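Local coordinates for protein SAM dependent methyltransferase (Aquifex aeolicus, PDB 3DH0) that binds S-adenosylmethionine and probably acts as a methyltransferase on a substrate that is not known, at residues Pro9-Ile12 against Lys13-Asp16; Asp69-Glu72 against Glu73-Asn76. All coordinates share one frame; numbering follows the deposited sequence.

Contact 1. Residues Pro9-Ile12 against Lys13-Asp16. With SAM (S-adenosylmethionine), chain C.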
loop_
_atom_site.group_PDB
_atom_site.type_symbol
_atom_site.label_atom_id
_atom_site.label_comp_id
_atom_site.label_asym_id
_atom_site.label_seq_id
_atom_site.Cartn_x
_atom_site.Cartn_y
_atom_site.Cartn_z
ATOM N N PRO A 9 -7.459 -8.425 13.263
ATOM C CA PRO A 9 -7.413 -7.266 14.150
ATOM C C PRO A 9 -6.725 -7.470 15.512
ATOM O O PRO A 9 -6.101 -6.539 16.026
ATOM C CB PRO A 9 -8.883 -6.900 14.296
ATOM C CG PRO A 9 -9.424 -7.223 12.966
ATOM C CD PRO A 9 -8.784 -8.544 12.627
ATOM N N SER A 10 -6.823 -8.659 16.105
ATOM C CA SER A 10 -6.191 -8.864 17.411
ATOM C C SER A 10 -4.683 -9.116 17.333
ATOM O O SER A 10 -4.013 -9.234 18.357
ATOM C CB SER A 10 -6.874 -10.006 18.175
ATOM O OG SER A 10 -6.555 -11.267 17.618
ATOM N N LYS A 11 -4.158 -9.187 16.112
ATOM C CA LYS A 11 -2.734 -9.412 15.892
ATOM C C LYS A 11 -2.060 -8.134 15.406
ATOM O O LYS A 11 -0.888 -8.146 15.041
ATOM C CB LYS A 11 -2.522 -10.493 14.829
ATOM C CG LYS A 11 -2.835 -11.919 15.239
ATOM C CD LYS A 11 -2.577 -12.857 14.067
ATOM C CE LYS A 11 -2.450 -14.309 14.515
ATOM N NZ LYS A 11 -3.667 -14.791 15.208
ATOM N N ILE A 12 -2.802 -7.033 15.405
ATOM C CA ILE A 12 -2.292 -5.755 14.914
ATOM C C ILE A 12 -0.899 -5.314 15.365
ATOM O O ILE A 12 -0.203 -4.612 14.632
ATOM C CB ILE A 12 -3.268 -4.605 15.229
ATOM C CG1 ILE A 12 -2.940 -3.407 14.340
ATOM C CG2 ILE A 12 -3.156 -4.203 16.697
ATOM C CD1 ILE A 12 -4.058 -2.419 14.230
ATOM N N LYS A 13 -0.489 -5.717 16.560
ATOM C CA LYS A 13 0.818 -5.333 17.064
ATOM C C LYS A 13 1.905 -5.925 16.183
ATOM O O LYS A 13 3.049 -5.472 16.196
ATOM C CB LYS A 13 0.985 -5.815 18.503
ATOM C CG LYS A 13 1.353 -4.724 19.475
ATOM C CD LYS A 13 0.277 -3.677 19.562
ATOM C CE LYS A 13 0.796 -2.445 20.286
ATOM N NZ LYS A 13 1.985 -1.857 19.600
ATOM N N LYS A 14 1.546 -6.954 15.422
ATOM C CA LYS A 14 2.488 -7.592 14.519
ATOM C C LYS A 14 2.737 -6.668 13.335
ATOM O O LYS A 14 3.713 -6.818 12.607
ATOM C CB LYS A 14 1.936 -8.922 14.016
ATOM C CG LYS A 14 2.344 -10.146 14.809
ATOM C CD LYS A 14 1.812 -11.400 14.110
ATOM C CE LYS A 14 2.241 -12.700 14.804
ATOM N NZ LYS A 14 1.402 -13.907 14.442
ATOM N N LEU A 15 1.839 -5.713 13.142
ATOM C CA LEU A 15 1.978 -4.765 12.052
ATOM C C LEU A 15 2.702 -3.503 12.535
ATOM O O LEU A 15 3.271 -2.759 11.746
ATOM C CB LEU A 15 0.598 -4.411 11.506
ATOM C CG LEU A 15 -0.248 -5.580 10.980
ATOM C CD1 LEU A 15 -1.680 -5.107 10.684
ATOM C CD2 LEU A 15 0.417 -6.175 9.738
ATOM N N ASP A 16 2.699 -3.286 13.843
ATOM C CA ASP A 16 3.336 -2.119 14.440
ATOM C C ASP A 16 4.638 -2.556 15.133
ATOM O O ASP A 16 4.908 -2.206 16.280
ATOM C CB ASP A 16 2.358 -1.485 15.446
ATOM C CG ASP A 16 2.636 -0.017 15.697
ATOM O OD1 ASP A 16 3.291 0.614 14.843
ATOM O OD2 ASP A 16 2.188 0.512 16.740
HETATM N N SAM C . 0.404 -2.462 5.098
HETATM C CA SAM C . 0.380 -2.585 6.588
HETATM C C SAM C . 1.761 -2.363 7.160
HETATM O O SAM C . 2.689 -2.130 6.385
HETATM O OXT SAM C . 1.848 -2.437 8.429
HETATM C CB SAM C . -0.122 -3.970 6.983
HETATM C CG SAM C . -1.300 -4.309 6.164
HETATM S SD SAM C . -2.144 -5.901 6.375
HETATM C CE SAM C . -0.960 -7.065 5.697
HETATM C "C5'" SAM C . -3.391 -5.750 5.184
HETATM C "C4'" SAM C . -4.533 -4.821 5.540
HETATM O "O4'" SAM C . -5.362 -4.818 4.383
HETATM C "C3'" SAM C . -5.472 -5.396 6.619
HETATM O "O3'" SAM C . -5.282 -4.533 7.777
HETATM C "C2'" SAM C . -6.883 -5.206 6.097
HETATM O "O2'" SAM C . -7.874 -4.697 6.964
HETATM C "C1'" SAM C . -6.611 -4.422 4.776
HETATM N N9 SAM C . -7.481 -4.690 3.647
HETATM C C8 SAM C . -7.935 -5.887 3.131
HETATM N N7 SAM C . -8.692 -5.741 2.089
HETATM C C5 SAM C . -8.750 -4.361 1.896
HETATM C C6 SAM C . -9.404 -3.548 0.926
HETATM N N6 SAM C . -10.159 -4.080 -0.060
HETATM N N1 SAM C . -9.253 -2.169 1.011
HETATM C C2 SAM C . -8.489 -1.679 2.016
HETATM N N3 SAM C . -7.836 -2.354 2.968
HETATM C C4 SAM C . -8.007 -3.700 2.850
#

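Contact 2. Residues Asp69-Glu72 against Glu73-Asn76. With SAM (S-adenosylmethionine), chain C.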
loop_
_atom_site.group_PDB
_atom_site.type_symbol
_atom_site.label_atom_id
_atom_site.label_comp_id
_atom_site.label_asym_id
_atom_site.label_seq_id
_atom_site.Cartn_x
_atom_site.Cartn_y
_atom_site.Cartn_z
ATOM N N ASP A 69 -8.572 1.573 4.916
ATOM C CA ASP A 69 -8.572 0.227 5.446
ATOM C C ASP A 69 -10.007 -0.180 5.707
ATOM O O ASP A 69 -10.760 0.559 6.333
ATOM C CB ASP A 69 -7.769 0.154 6.738
ATOM C CG ASP A 69 -7.284 -1.251 7.036
ATOM O OD1 ASP A 69 -8.120 -2.173 7.067
ATOM O OD2 ASP A 69 -6.070 -1.440 7.232
ATOM N N VAL A 70 -10.376 -1.363 5.219
ATOM C CA VAL A 70 -11.725 -1.900 5.379
ATOM C C VAL A 70 -12.095 -2.212 6.819
ATOM O O VAL A 70 -13.273 -2.250 7.144
ATOM C CB VAL A 70 -11.930 -3.202 4.579
ATOM C CG1 VAL A 70 -11.914 -2.922 3.079
ATOM C CG2 VAL A 70 -10.862 -4.216 4.958
ATOM N N GLN A 71 -11.106 -2.442 7.680
ATOM C CA GLN A 71 -11.400 -2.753 9.078
ATOM C C GLN A 71 -11.363 -1.555 10.017
ATOM O O GLN A 71 -10.372 -0.837 10.100
ATOM C CB GLN A 71 -10.477 -3.860 9.578
ATOM C CG GLN A 71 -10.766 -5.187 8.916
ATOM C CD GLN A 71 -10.106 -6.350 9.615
ATOM O OE1 GLN A 71 -8.947 -6.672 9.360
ATOM N NE2 GLN A 71 -10.845 -6.991 10.515
ATOM N N GLU A 72 -12.475 -1.358 10.719
ATOM C CA GLU A 72 -12.644 -0.253 11.641
ATOM C C GLU A 72 -11.579 -0.214 12.733
ATOM O O GLU A 72 -11.090 0.863 13.090
ATOM C CB GLU A 72 -14.047 -0.317 12.267
ATOM C CG GLU A 72 -14.383 0.892 13.149
ATOM C CD GLU A 72 -15.780 0.861 13.749
ATOM O OE1 GLU A 72 -16.765 0.675 13.000
ATOM O OE2 GLU A 72 -15.891 1.049 14.977
ATOM N N GLU A 73 -11.216 -1.380 13.265
ATOM C CA GLU A 73 -10.210 -1.426 14.314
ATOM C C GLU A 73 -8.866 -0.936 13.809
ATOM O O GLU A 73 -8.143 -0.251 14.527
ATOM C CB GLU A 73 -10.076 -2.835 14.908
ATOM C CG GLU A 73 -10.342 -4.002 13.981
ATOM C CD GLU A 73 -11.828 -4.249 13.767
ATOM O OE1 GLU A 73 -12.594 -4.073 14.739
ATOM O OE2 GLU A 73 -12.229 -4.627 12.642
ATOM N N MET A 74 -8.532 -1.279 12.572
ATOM C CA MET A 74 -7.281 -0.834 11.992
ATOM C C MET A 74 -7.343 0.667 11.735
ATOM O O MET A 74 -6.353 1.386 11.889
ATOM C CB MET A 74 -6.989 -1.578 10.688
ATOM C CG MET A 74 -6.165 -2.840 10.863
ATOM S SD MET A 74 -7.017 -4.175 11.684
ATOM C CE MET A 74 -6.310 -5.541 10.886
ATOM N N VAL A 75 -8.514 1.152 11.357
ATOM C CA VAL A 75 -8.668 2.571 11.100
ATOM C C VAL A 75 -8.420 3.391 12.369
ATOM O O VAL A 75 -7.637 4.341 12.366
ATOM C CB VAL A 75 -10.077 2.882 10.550
ATOM C CG1 VAL A 75 -10.240 4.371 10.351
ATOM C CG2 VAL A 75 -10.301 2.140 9.240
ATOM N N ASN A 76 -9.064 3.018 13.464
ATOM C CA ASN A 76 -8.882 3.783 14.684
ATOM C C ASN A 76 -7.489 3.669 15.284
ATOM O O ASN A 76 -7.013 4.587 15.935
ATOM C CB ASN A 76 -9.961 3.412 15.703
ATOM C CG ASN A 76 -11.364 3.819 15.244
ATOM O OD1 ASN A 76 -11.584 4.951 14.797
ATOM N ND2 ASN A 76 -12.315 2.896 15.355
HETATM N N SAM C . 0.404 -2.462 5.098
HETATM C CA SAM C . 0.380 -2.585 6.588
HETATM C C SAM C . 1.761 -2.363 7.160
HETATM O O SAM C . 2.689 -2.130 6.385
HETATM O OXT SAM C . 1.848 -2.437 8.429
HETATM C CB SAM C . -0.122 -3.970 6.983
HETATM C CG SAM C . -1.300 -4.309 6.164
HETATM S SD SAM C . -2.144 -5.901 6.375
HETATM C CE SAM C . -0.960 -7.065 5.697
HETATM C "C5'" SAM C . -3.391 -5.750 5.184
HETATM C "C4'" SAM C . -4.533 -4.821 5.540
HETATM O "O4'" SAM C . -5.362 -4.818 4.383
HETATM C "C3'" SAM C . -5.472 -5.396 6.619
HETATM O "O3'" SAM C . -5.282 -4.533 7.777
HETATM C "C2'" SAM C . -6.883 -5.206 6.097
HETATM O "O2'" SAM C . -7.874 -4.697 6.964
HETATM C "C1'" SAM C . -6.611 -4.422 4.776
HETATM N N9 SAM C . -7.481 -4.690 3.647
HETATM C C8 SAM C . -7.935 -5.887 3.131
HETATM N N7 SAM C . -8.692 -5.741 2.089
HETATM C C5 SAM C . -8.750 -4.361 1.896
HETATM C C6 SAM C . -9.404 -3.548 0.926
HETATM N N6 SAM C . -10.159 -4.080 -0.060
HETATM N N1 SAM C . -9.253 -2.169 1.011
HETATM C C2 SAM C . -8.489 -1.679 2.016
HETATM N N3 SAM C . -7.836 -2.354 2.968
HETATM C C4 SAM C . -8.007 -3.700 2.850
HETATM O O HOH W 1 -14.352 -3.150 10.550
#

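Contact 1. Residues Pro9-Ile12 against Lys13-Asp16
K11 and I12 each offer a carbonyl to the residue three places on, so K11-L15 makes two overlapping i+3 turns, following the 3-10 segment 9-11, in the N-terminal segment that leads to helix 26-33 of this Rossmann-like methyltransferase. The backbone bonds come first. K14 N reaches K11 O at 2.7 Å, and L15 N reaches I12 O at 2.8 Å. D16 N adds a weak bond to the same I12 O.

The charged side chains form a second group. Those of K11 and K14 run side by side in the same direction, their NZ atoms 5.2 Å apart; D8 OD2 offers K11 NZ a long, weak counter-charge. K13, bent at chi2 and chi4, curls back so that NZ makes a long salt bridge to D16 OD2, 3.7 Å; Y77 OH bonds both of these atoms, and K81 pairs with D16 OD1.

Apolar packing fills the inner side. I12 sends CG1 out anti to its own N (chi1 -162°), and A48, M74 and Y77 receive this side chain. Its CG1 lies 4.2 Å from L15 CD1, while L15 CD2 touches CB in the methionine part of S-adenosylmethionine at 3.6 Å.

Contact 2. Residues Asp69-Glu72 against Glu73-Asn76
D69 and M74 cross obliquely where strand 64-69 gives way to helix 72-85, the carboxylate oxygen OD2 of D69 lying 3.6 Å from CB of M74. This is the acidic residue at the end of the second strand in the Rossmann-like methyltransferase fold, characteristically the one that holds the ribose of S-adenosylmethionine. Its CG is anti to the backbone N (chi1 -158°), which turns the carboxylate to the sugar: O2' of the ligand donates to D69 OD1 at 2.5 Å and O3' to D69 OD2 at 3.2 Å. On its anti side, OD1 also accepts the Q71 backbone N at 3.1 Å, closing an Asx turn, and G47 N bonds OD2. V70 CG1 packs 3.4 Å from C6 of the adenine.

Q71 sits at the N-cap, its side chain beside that of M74 and pointing the same way; it passes alongside O2' of the ligand, its CG 3.5 Å away. M74 bends at chi2 and chi3, which brings its CE to 3.4 Å from O3' of the ligand. E73 runs across Q71 at a slant, its OE2 3.6 Å from Q71 CB, the carboxylate and amide planes 69° apart. A water accepts from E72 N and gives a weak bond to E73 OE2. Farther out, E72 and N76 run alongside each other, and the helix starts with V75 N to Q71 O and N76 N to E72 O.

Putting an alanine at D69 would probably leave both ribose hydroxyls without their carboxylate acceptor and set the Q71 N-H free of its turn. With four N-H and O-H groups directed at its two oxygens, the D69 carboxylate is probably stabilised as the anion and held against rotation, a rigid acceptor matched to the ribose diol.

Contact 1 is a surface turn in the N-terminal segment, contact 2 a partly buried junction of strand 64-69 and helix 72-85, and the two approach S-adenosylmethionine at different parts: the first at the methionine portion, through one apolar side chain, the second at the ribose and adenine, through a carboxylate and apolar groups. Lysines dominate 9-16, whereas 69-76 carries acidic side chains. They also meet each other. P9 packs on Q71, E73 and M74, and I12 reaches M74, its CD1 4.0 Å from M74 CG. Through this packing the N-terminal segment lies against the start of helix 72-85, beside the bound ligand.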